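Local coordinates for VP4 protein (Tellina virus 1, PDB 3P06), which is probably the serine protease that cuts the viral polyprotein into its final products, captured here as an intramolecular acyl-enzyme, at residues P41-I46 against Q95-F100. Sequence-based numbering, arbitrary orientation.
Sequences PKNTRI and QPQLAF
The nearest CA atoms of the two segments are those of N43 and Q97, 5.8 Å apart. Segment 41-46 makes an inverse gamma turn centred on N43, with a weak bond from T44 N to K42 O, then runs into strand 45-48; the extended segment 95-100 enters strand 98-99. The main chains exchange no bond of their own; the amide of N43 joins them. N43 OD1 accepts a hydrogen bond from L98 N at 2.8 Å, nearly straight at 168°. N43 ND2 donates a hydrogen bond to P96 O at 2.9 Å, the oxygen lying almost in the plane of the amide. Asparagine suits this buried place because one flat group answers both an N-H and a C=O of the same backbone run, and the pair of bonds fixes which way it is flipped. The second hydrogen of ND2 goes to a water, which donates to Q95 OE1. With CG anti to its carbonyl carbon (chi1 -70°), N43 reaches across to the other run. The methylenes of K42 lie across the amide of Q97, CD resting 3.3 Å from OE1; the long aliphatic part of lysine covers this partly exposed glutamine while the ammonium end leads away. Q97 is extended, and its NE2 binds S59 OG, which also bonds to L98 O. L98, buried, packs its side chain on L58 and V78. One amide thus takes P96 O and L98 N, which flank Q97, much as a residue of a parallel strand would, and clamps the loop before strand 45-48 to the entry of strand 98-99, the outermost strands of the mixed sheet in this S50 protease domain; the L98 side chain lies about 7 Å from that of the predicted nucleophile S102.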
loop_
_atom_site.group_PDB
_atom_site.type_symbol
_atom_site.label_atom_id
_atom_site.label_comp_id
_atom_site.label_asym_id
_atom_site.label_seq_id
_atom_site.Cartn_x
_atom_site.Cartn_y
_atom_site.Cartn_z
ATOM N N PRO A 41 -2.110 5.224 17.478
ATOM C CA PRO A 41 -1.787 4.201 18.472
ATOM C C PRO A 41 -2.579 2.854 18.244
ATOM O O PRO A 41 -2.301 1.855 18.908
ATOM C CB PRO A 41 -2.193 4.848 19.822
ATOM C CG PRO A 41 -3.283 5.849 19.467
ATOM C CD PRO A 41 -2.891 6.357 18.049
ATOM N N LYS A 42 -3.532 2.809 17.322
ATOM C CA LYS A 42 -4.119 1.518 16.971
ATOM C C LYS A 42 -3.222 0.755 15.969
ATOM O O LYS A 42 -3.377 -0.428 15.810
ATOM C CB LYS A 42 -5.533 1.727 16.356
ATOM C CG LYS A 42 -6.594 2.020 17.469
ATOM C CD LYS A 42 -7.879 2.611 16.938
ATOM C CE LYS A 42 -8.641 3.271 18.086
ATOM N NZ LYS A 42 -8.206 2.638 19.381
ATOM N N ASN A 43 -2.384 1.451 15.202
ATOM C CA ASN A 43 -1.581 0.764 14.148
ATOM C C ASN A 43 -0.244 0.312 14.697
ATOM O O ASN A 43 0.800 0.520 14.087
ATOM C CB ASN A 43 -1.313 1.704 12.921
ATOM C CG ASN A 43 -2.563 1.980 12.118
ATOM O OD1 ASN A 43 -3.545 1.206 12.173
ATOM N ND2 ASN A 43 -2.568 3.092 11.420
ATOM N N THR A 44 -0.287 -0.290 15.856
ATOM C CA THR A 44 0.913 -0.578 16.636
ATOM C C THR A 44 1.077 -2.126 16.738
ATOM O O THR A 44 1.594 -2.628 17.727
ATOM C CB THR A 44 0.734 0.052 18.031
ATOM O OG1 THR A 44 -0.597 -0.266 18.432
ATOM C CG2 THR A 44 0.870 1.657 17.974
ATOM N N ARG A 45 0.631 -2.871 15.731
ATOM C CA ARG A 45 0.897 -4.298 15.671
ATOM C C ARG A 45 1.967 -4.596 14.592
ATOM O O ARG A 45 2.022 -3.960 13.518
ATOM C CB ARG A 45 -0.426 -5.103 15.536
ATOM C CG ARG A 45 -0.286 -6.510 14.980
ATOM C CD ARG A 45 0.389 -7.611 15.956
ATOM N NE ARG A 45 -0.129 -7.698 17.331
ATOM C CZ ARG A 45 -1.131 -8.496 17.745
ATOM N NH1 ARG A 45 -1.780 -9.276 16.880
ATOM N NH2 ARG A 45 -1.487 -8.508 19.042
ATOM N N ILE A 46 2.858 -5.529 14.881
ATOM C CA ILE A 46 3.892 -5.848 13.912
ATOM C C ILE A 46 3.694 -7.305 13.478
ATOM O O ILE A 46 3.303 -8.102 14.308
ATOM C CB ILE A 46 5.267 -5.709 14.600
ATOM C CG1 ILE A 46 5.607 -4.228 14.999
ATOM C CG2 ILE A 46 6.420 -6.321 13.727
ATOM C CD1 ILE A 46 6.879 -4.293 16.052
ATOM N N GLN A 95 -3.479 10.156 11.139
ATOM C CA GLN A 95 -3.362 8.869 10.459
ATOM C C GLN A 95 -4.560 7.947 10.798
ATOM O O GLN A 95 -4.911 7.774 11.944
ATOM C CB GLN A 95 -2.092 8.209 10.892
ATOM C CG GLN A 95 -0.886 9.017 10.495
ATOM C CD GLN A 95 0.440 8.327 10.801
ATOM O OE1 GLN A 95 0.477 7.156 11.248
ATOM N NE2 GLN A 95 1.543 9.062 10.605
ATOM N N PRO A 96 -5.183 7.391 9.781
ATOM C CA PRO A 96 -6.285 6.447 10.060
ATOM C C PRO A 96 -5.767 5.028 10.405
ATOM O O PRO A 96 -4.659 4.593 10.038
ATOM C CB PRO A 96 -7.037 6.411 8.745
ATOM C CG PRO A 96 -5.943 6.576 7.698
ATOM C CD PRO A 96 -4.947 7.585 8.326
ATOM N N GLN A 97 -6.601 4.292 11.109
ATOM C CA GLN A 97 -6.308 2.886 11.443
ATOM C C GLN A 97 -6.319 2.090 10.153
ATOM O O GLN A 97 -7.193 2.305 9.271
ATOM C CB GLN A 97 -7.333 2.369 12.453
ATOM C CG GLN A 97 -7.095 0.899 12.810
ATOM C CD GLN A 97 -8.121 0.311 13.802
ATOM O OE1 GLN A 97 -8.990 0.995 14.287
ATOM N NE2 GLN A 97 -7.973 -0.954 14.105
ATOM N N LEU A 98 -5.310 1.240 9.975
ATOM C CA LEU A 98 -5.239 0.424 8.803
ATOM C C LEU A 98 -5.923 -0.914 9.048
ATOM O O LEU A 98 -5.654 -1.566 10.047
ATOM C CB LEU A 98 -3.770 0.123 8.480
ATOM C CG LEU A 98 -3.560 -0.784 7.277
ATOM C CD1 LEU A 98 -3.919 -0.031 5.894
ATOM C CD2 LEU A 98 -2.128 -1.203 7.282
ATOM N N ALA A 99 -6.784 -1.327 8.138
ATOM C CA ALA A 99 -7.595 -2.544 8.296
ATOM C C ALA A 99 -7.508 -3.407 7.069
ATOM O O ALA A 99 -7.313 -2.894 5.980
ATOM C CB ALA A 99 -9.089 -2.173 8.583
ATOM N N PHE A 100 -7.640 -4.732 7.270
ATOM C CA PHE A 100 -7.761 -5.750 6.212
ATOM C C PHE A 100 -6.425 -6.024 5.526
ATOM O O PHE A 100 -5.387 -5.638 6.047
ATOM C CB PHE A 100 -8.888 -5.386 5.254
ATOM C CG PHE A 100 -10.123 -4.775 5.953
ATOM C CD1 PHE A 100 -10.416 -5.052 7.298
ATOM C CD2 PHE A 100 -10.965 -3.928 5.268
ATOM C CE1 PHE A 100 -11.561 -4.462 7.957
ATOM C CE2 PHE A 100 -12.098 -3.354 5.877
ATOM C CZ PHE A 100 -12.399 -3.611 7.235
HETATM O O HOH W 1 -0.061 4.595 11.087
#